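Local atomic coordinates of ATP-dependent DNA helicase uvsW (Enterobacteria phage T4, PDB entry 1RIF), a protein that couples ATP hydrolysis to 3'-5' translocation and duplex DNA unwinding, driving branch migration in phage recombination and repair, here as its N-terminal and first helicase domains. Residues S20-H23 and E24-F28; L60-G63 and L64-Q67; L182-H185 and A186-K189. The protein carries 1 engineered substitution. All coordinates share one frame; numbering follows the deposited sequence.

Contact 1: S20-H23 and E24-F28; sequences STFH and ELRDF
F22 and R26, one helical turn apart, meet through carbon: CE2 of the phenylalanine ring lies 4.2 Å from R26 CD, and the two side chains run slantwise past each other with ring and guanidinium planes 43° apart. R26 CG stands opposite its own backbone N (chi1 178°), and the chain stays extended as far as NE; this course lays CD near the ring and carries the guanidinium beyond it. On another side of the helix the shaft of E24 lies along the backbone of S20 and T21, with E24 OE1 3.9 Å from T21 CB; that oxygen is hydrogen-bonded to the hydroxyl of Y77. Beneath these groups runs alpha-helical bonding: L25 N to T21 O at 2.8 Å, R26 N to F22 O at 2.8 Å and a longer D27 N to H23 O at 3.1 Å, whereas E24 N to S20 O is weak. L25, F28 and the E24 side chain pack against helix 68-74 through F71 or K70, and D27 OD1 forms a salt bridge with R52 NH1. Within the UvsW N-terminal domain, carbon atoms thus carry the packing of helix 19-28, while the carboxylates of E24 and D27 are paired with Y77 and R52.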
loop_
_atom_site.group_PDB
_atom_site.type_symbol
_atom_site.label_atom_id
_atom_site.label_comp_id
_atom_site.label_asym_id
_atom_site.label_seq_id
_atom_site.Cartn_x
_atom_site.Cartn_y
_atom_site.Cartn_z
ATOM N N SER A 20 -18.604 24.798 0.040
ATOM C CA SER A 20 -18.073 25.335 -1.203
ATOM C C SER A 20 -16.695 24.763 -1.515
ATOM O O SER A 20 -16.420 24.363 -2.649
ATOM C CB SER A 20 -17.967 26.856 -1.109
ATOM O OG SER A 20 -17.052 27.224 -0.089
ATOM N N THR A 21 -15.826 24.735 -0.508
ATOM C CA THR A 21 -14.479 24.228 -0.710
ATOM C C THR A 21 -14.538 22.715 -0.908
ATOM O O THR A 21 -13.712 22.138 -1.620
ATOM C CB THR A 21 -13.561 24.563 0.489
ATOM O OG1 THR A 21 -13.717 23.567 1.504
ATOM C CG2 THR A 21 -13.918 25.924 1.071
ATOM N N PHE A 22 -15.531 22.084 -0.286
ATOM C CA PHE A 22 -15.706 20.643 -0.403
ATOM C C PHE A 22 -15.926 20.234 -1.855
ATOM O O PHE A 22 -15.359 19.250 -2.331
ATOM C CB PHE A 22 -16.899 20.169 0.418
ATOM C CG PHE A 22 -17.230 18.720 0.204
ATOM C CD1 PHE A 22 -16.385 17.722 0.686
ATOM C CD2 PHE A 22 -18.361 18.353 -0.516
ATOM C CE1 PHE A 22 -16.661 16.380 0.452
ATOM C CE2 PHE A 22 -18.647 17.012 -0.756
ATOM C CZ PHE A 22 -17.797 16.021 -0.272
ATOM N N HIS A 23 -16.755 20.990 -2.559
ATOM C CA HIS A 23 -17.030 20.683 -3.951
ATOM C C HIS A 23 -15.808 20.927 -4.818
ATOM O O HIS A 23 -15.602 20.239 -5.815
ATOM C CB HIS A 23 -18.234 21.494 -4.420
ATOM C CG HIS A 23 -19.507 21.090 -3.744
ATOM N ND1 HIS A 23 -20.574 21.943 -3.583
ATOM C CD2 HIS A 23 -19.872 19.919 -3.170
ATOM C CE1 HIS A 23 -21.543 21.317 -2.938
ATOM N NE2 HIS A 23 -21.141 20.087 -2.677
ATOM N N GLU A 24 -14.987 21.897 -4.429
ATOM C CA GLU A 24 -13.774 22.183 -5.179
ATOM C C GLU A 24 -12.825 21.016 -4.970
ATOM O O GLU A 24 -12.201 20.530 -5.910
ATOM C CB GLU A 24 -13.142 23.468 -4.670
ATOM C CG GLU A 24 -14.074 24.659 -4.767
ATOM C CD GLU A 24 -13.437 25.927 -4.249
ATOM O OE1 GLU A 24 -12.998 25.930 -3.078
ATOM O OE2 GLU A 24 -13.375 26.917 -5.014
ATOM N N LEU A 25 -12.735 20.564 -3.722
ATOM C CA LEU A 25 -11.881 19.434 -3.362
ATOM C C LEU A 25 -12.355 18.142 -4.017
ATOM O O LEU A 25 -11.549 17.291 -4.401
ATOM C CB LEU A 25 -11.880 19.244 -1.847
ATOM C CG LEU A 25 -10.979 20.155 -1.015
ATOM C CD1 LEU A 25 -11.377 20.060 0.449
ATOM C CD2 LEU A 25 -9.529 19.751 -1.211
ATOM N N ARG A 26 -13.671 18.005 -4.129
ATOM C CA ARG A 26 -14.289 16.822 -4.721
ATOM C C ARG A 26 -13.995 16.718 -6.209
ATOM O O ARG A 26 -13.876 15.619 -6.745
ATOM C CB ARG A 26 -15.803 16.855 -4.475
ATOM C CG ARG A 26 -16.565 15.703 -5.088
ATOM C CD ARG A 26 -18.031 15.737 -4.698
ATOM N NE ARG A 26 -18.786 14.728 -5.435
ATOM C CZ ARG A 26 -19.217 14.870 -6.688
ATOM N NH1 ARG A 26 -18.977 15.993 -7.354
ATOM N NH2 ARG A 26 -19.875 13.876 -7.282
ATOM N N ASP A 27 -13.885 17.865 -6.876
ATOM C CA ASP A 27 -13.579 17.891 -8.302
ATOM C C ASP A 27 -12.078 17.729 -8.481
ATOM O O ASP A 27 -11.616 17.086 -9.427
ATOM C CB ASP A 27 -14.028 19.210 -8.946
ATOM C CG ASP A 27 -15.541 19.351 -8.992
ATOM O OD1 ASP A 27 -16.237 18.310 -8.929
ATOM O OD2 ASP A 27 -16.035 20.498 -9.104
ATOM N N PHE A 28 -11.328 18.317 -7.559
ATOM C CA PHE A 28 -9.870 18.258 -7.581
ATOM C C PHE A 28 -9.407 16.800 -7.513
ATOM O O PHE A 28 -8.608 16.358 -8.335
ATOM C CB PHE A 28 -9.302 19.057 -6.393
ATOM C CG PHE A 28 -7.793 19.080 -6.329
ATOM C CD1 PHE A 28 -7.048 19.761 -7.285
ATOM C CD2 PHE A 28 -7.115 18.409 -5.314
ATOM C CE1 PHE A 28 -5.650 19.776 -7.234
ATOM C CE2 PHE A 28 -5.713 18.418 -5.253
ATOM C CZ PHE A 28 -4.983 19.102 -6.215
#

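Contact 2: L60-G63 and L64-Q67; sequences LPFG and LVGQ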
loop_
_atom_site.group_PDB
_atom_site.type_symbol
_atom_site.label_atom_id
_atom_site.label_comp_id
_atom_site.label_asym_id
_atom_site.label_seq_id
_atom_site.Cartn_x
_atom_site.Cartn_y
_atom_site.Cartn_z
ATOM N N LEU A 60 -10.747 10.996 2.485
ATOM C CA LEU A 60 -9.799 10.961 1.378
ATOM C C LEU A 60 -8.750 9.873 1.615
ATOM O O LEU A 60 -8.228 9.736 2.724
ATOM C CB LEU A 60 -9.102 12.311 1.264
ATOM C CG LEU A 60 -8.045 12.423 0.173
ATOM C CD1 LEU A 60 -8.707 12.771 -1.146
ATOM C CD2 LEU A 60 -7.039 13.481 0.564
ATOM N N PRO A 61 -8.438 9.068 0.587
ATOM C CA PRO A 61 -7.423 8.051 0.869
ATOM C C PRO A 61 -6.151 8.684 1.454
ATOM O O PRO A 61 -5.651 9.696 0.953
ATOM C CB PRO A 61 -7.217 7.359 -0.488
ATOM C CG PRO A 61 -7.910 8.233 -1.487
ATOM C CD PRO A 61 -9.039 8.864 -0.738
ATOM N N PHE A 62 -5.668 8.082 2.540
ATOM C CA PHE A 62 -4.491 8.545 3.277
ATOM C C PHE A 62 -3.334 8.994 2.389
ATOM O O PHE A 62 -2.833 10.110 2.527
ATOM C CB PHE A 62 -4.018 7.429 4.211
ATOM C CG PHE A 62 -3.241 7.907 5.402
ATOM C CD1 PHE A 62 -3.731 7.702 6.685
ATOM C CD2 PHE A 62 -2.004 8.519 5.251
ATOM C CE1 PHE A 62 -2.996 8.097 7.805
ATOM C CE2 PHE A 62 -1.256 8.920 6.366
ATOM C CZ PHE A 62 -1.756 8.706 7.641
ATOM N N GLY A 63 -2.922 8.118 1.476
ATOM C CA GLY A 63 -1.818 8.415 0.583
ATOM C C GLY A 63 -1.840 9.727 -0.177
ATOM O O GLY A 63 -0.796 10.172 -0.645
ATOM N N LEU A 64 -3.008 10.356 -0.296
ATOM C CA LEU A 64 -3.140 11.615 -1.036
ATOM C C LEU A 64 -3.080 12.903 -0.204
ATOM O O LEU A 64 -3.222 14.005 -0.740
ATOM C CB LEU A 64 -4.445 11.593 -1.844
ATOM C CG LEU A 64 -4.486 10.689 -3.079
ATOM C CD1 LEU A 64 -5.923 10.434 -3.491
ATOM C CD2 LEU A 64 -3.698 11.341 -4.205
ATOM N N VAL A 65 -2.863 12.773 1.099
ATOM C CA VAL A 65 -2.797 13.943 1.963
ATOM C C VAL A 65 -1.819 14.986 1.423
ATOM O O VAL A 65 -2.124 16.178 1.392
ATOM C CB VAL A 65 -2.368 13.545 3.395
ATOM C CG1 VAL A 65 -2.311 14.771 4.287
ATOM C CG2 VAL A 65 -3.347 12.546 3.965
ATOM N N GLY A 66 -0.648 14.532 0.991
ATOM C CA GLY A 66 0.358 15.441 0.477
ATOM C C GLY A 66 -0.071 16.317 -0.684
ATOM O O GLY A 66 0.443 17.427 -0.853
ATOM N N GLN A 67 -1.007 15.817 -1.484
ATOM C CA GLN A 67 -1.521 16.535 -2.649
ATOM C C GLN A 67 -2.444 17.696 -2.289
ATOM O O GLN A 67 -2.668 18.582 -3.108
ATOM C CB GLN A 67 -2.297 15.573 -3.539
ATOM C CG GLN A 67 -1.524 14.343 -3.927
ATOM C CD GLN A 67 -0.506 14.626 -4.998
ATOM O OE1 GLN A 67 0.399 15.445 -4.813
ATOM N NE2 GLN A 67 -0.647 13.953 -6.137
#
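The pyrrolidine ring of P61 lies alongside L64, both side chains pointing the same way, with P61 CG 3.6 Å from L64 CD1. The other ring of the turn, that of F62, makes a cation-pi contact with R130; V65 CG2 approaches it at a slant, but the position of that methyl is doubtful and little rests on the touch. L64 CG is turned away from its own carbonyl carbon and lies beside its backbone N (chi1 -73°), which lets the branched end come up against the proline. L60 reaches the same leucine from another direction: its CD2 stands 4.0 Å from L64 CB, and the two side chains cross at about a right angle. L64 is therefore touched at its base by L60 and at its end by P61.

The backbone turns within the same few residues. L64 N donates to P61 O over 3.0 Å, and Q67 N is likewise bonded to L64 O, three residues back. Around the turn, L60 and F62 share backbone bonds with V13 and S11, respectively, and L64 continues onto M270 and V273 of helix 269-276. The chemistry is chiefly hydrophobic: buried L60, P61 and L64 pack together beside a turn closed by the backbone bonds of L64 N and Q67 N, taking the chain from the edge strand of the N-terminal sheet into the next helix, against the helicase domain.

Contact 3: L182-H185 and A186-K189; sequences LFSH and AMIK
M187 doubles back toward S184 and F183 in two steps: chi1 (-57°) and an extended chi2 set SD beside S184, and the bend at chi3 (74°) then brings CE to 4.0 Å from F183 CD2. F183 in turn has CG on the side of its backbone N, away from its carbonyl carbon (chi1 -63°), and the two side chains cross at about a right angle. The methyl of M187 and CD1 of I188 both come to the ring at a slant. I188 CD1 packs chiefly on the root of the aromatic side chain, 3.7 Å from F183 CB. The thioether also takes a weak hydrogen bond from the amide of S184, N to SD at 3.4 Å.

The backbone folds sharply here. I188 N donates to H185 O over 2.9 Å, and the same carbonyl receives K202 NZ. H185 NE2 is hydrogen-bonded to D175, linking the turn back to helix 167-180. F183 meets the ring of F177, and I188 lies on V207 and V209 of the neighbouring strand. An apolar patch and a doubly engaged carbonyl thus shape the bend leading from helix 167-180 into edge strand 188-190 of the parallel sheet in the P-loop helicase domain.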
loop_
_atom_site.group_PDB
_atom_site.type_symbol
_atom_site.label_atom_id
_atom_site.label_comp_id
_atom_site.label_asym_id
_atom_site.label_seq_id
_atom_site.Cartn_x
_atom_site.Cartn_y
_atom_site.Cartn_z
ATOM N N LEU A 182 14.507 -15.547 6.754
ATOM C CA LEU A 182 13.937 -14.487 7.579
ATOM C C LEU A 182 12.577 -14.968 8.105
ATOM O O LEU A 182 12.046 -14.427 9.077
ATOM C CB LEU A 182 13.772 -13.200 6.758
ATOM C CG LEU A 182 15.074 -12.550 6.276
ATOM C CD1 LEU A 182 14.768 -11.426 5.301
ATOM C CD2 LEU A 182 15.859 -12.034 7.471
ATOM N N PHE A 183 12.037 -15.999 7.459
ATOM C CA PHE A 183 10.753 -16.588 7.831
ATOM C C PHE A 183 10.781 -18.098 7.633
ATOM O O PHE A 183 11.628 -18.622 6.911
ATOM C CB PHE A 183 9.607 -16.031 6.958
ATOM C CG PHE A 183 9.369 -14.559 7.112
ATOM C CD1 PHE A 183 10.161 -13.636 6.434
ATOM C CD2 PHE A 183 8.361 -14.090 7.953
ATOM C CE1 PHE A 183 9.954 -12.263 6.593
ATOM C CE2 PHE A 183 8.145 -12.720 8.119
ATOM C CZ PHE A 183 8.949 -11.807 7.435
ATOM N N SER A 184 9.839 -18.786 8.273
ATOM C CA SER A 184 9.686 -20.234 8.133
ATOM C C SER A 184 8.313 -20.421 7.472
ATOM O O SER A 184 7.482 -19.509 7.515
ATOM C CB SER A 184 9.704 -20.917 9.499
ATOM O OG SER A 184 8.573 -20.554 10.263
ATOM N N HIS A 185 8.063 -21.578 6.857
ATOM C CA HIS A 185 6.771 -21.792 6.195
ATOM C C HIS A 185 5.554 -21.736 7.101
ATOM O O HIS A 185 4.496 -21.243 6.692
ATOM C CB HIS A 185 6.769 -23.102 5.409
ATOM C CG HIS A 185 7.283 -22.947 4.013
ATOM N ND1 HIS A 185 8.503 -23.448 3.605
ATOM C CD2 HIS A 185 6.773 -22.282 2.949
ATOM C CE1 HIS A 185 8.722 -23.096 2.351
ATOM N NE2 HIS A 185 7.688 -22.387 1.930
ATOM N N ALA A 186 5.695 -22.227 8.331
ATOM C CA ALA A 186 4.584 -22.207 9.272
ATOM C C ALA A 186 4.131 -20.767 9.529
ATOM O O ALA A 186 3.020 -20.529 10.004
ATOM C CB ALA A 186 4.995 -22.876 10.580
ATOM N N MET A 187 4.997 -19.813 9.200
ATOM C CA MET A 187 4.719 -18.387 9.384
ATOM C C MET A 187 4.070 -17.711 8.156
ATOM O O MET A 187 3.672 -16.545 8.213
ATOM C CB MET A 187 6.028 -17.651 9.697
ATOM C CG MET A 187 6.800 -18.161 10.905
ATOM S SD MET A 187 8.439 -17.384 10.997
ATOM C CE MET A 187 8.023 -15.721 11.545
ATOM N N ILE A 188 3.967 -18.436 7.048
ATOM C CA ILE A 188 3.411 -17.860 5.829
ATOM C C ILE A 188 2.244 -18.662 5.257
ATOM O O ILE A 188 2.406 -19.806 4.821
ATOM C CB ILE A 188 4.516 -17.732 4.769
ATOM C CG1 ILE A 188 5.680 -16.916 5.342
ATOM C CG2 ILE A 188 3.958 -17.097 3.499
ATOM C CD1 ILE A 188 6.943 -16.963 4.507
ATOM N N LYS A 189 1.063 -18.049 5.271
ATOM C CA LYS A 189 -0.145 -18.681 4.751
ATOM C C LYS A 189 -0.419 -18.214 3.327
ATOM O O LYS A 189 -0.530 -17.016 3.075
ATOM C CB LYS A 189 -1.352 -18.326 5.625
ATOM C CG LYS A 189 -2.663 -18.899 5.117
ATOM C CD LYS A 189 -3.860 -18.307 5.832
ATOM C CE LYS A 189 -5.150 -18.926 5.297
ATOM N NZ LYS A 189 -6.372 -18.123 5.630
#

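How the contacts relate
From the N terminus the three contacts follow in series, neither nesting nor crossing, and each joins immediately consecutive segments. Contact 1 closes turns of helix 19-28. Contact 2 closes the turn after strand 59-61, which pairs with strand 12-16, just before helix 68-74. These two touch where F28 CE2 packs 3.7 Å from Q67 O, and both belong to the UvsW N-terminal family region; contact 2 also reaches the helicase domain through helix 269-276. Contact 3, in the ATP-binding domain, closes the turn from helix 167-180 into strand 188-190. It lies across the chain's centre from both, about 33 Å from contact 2 and 46 Å from contact 1, centre to centre.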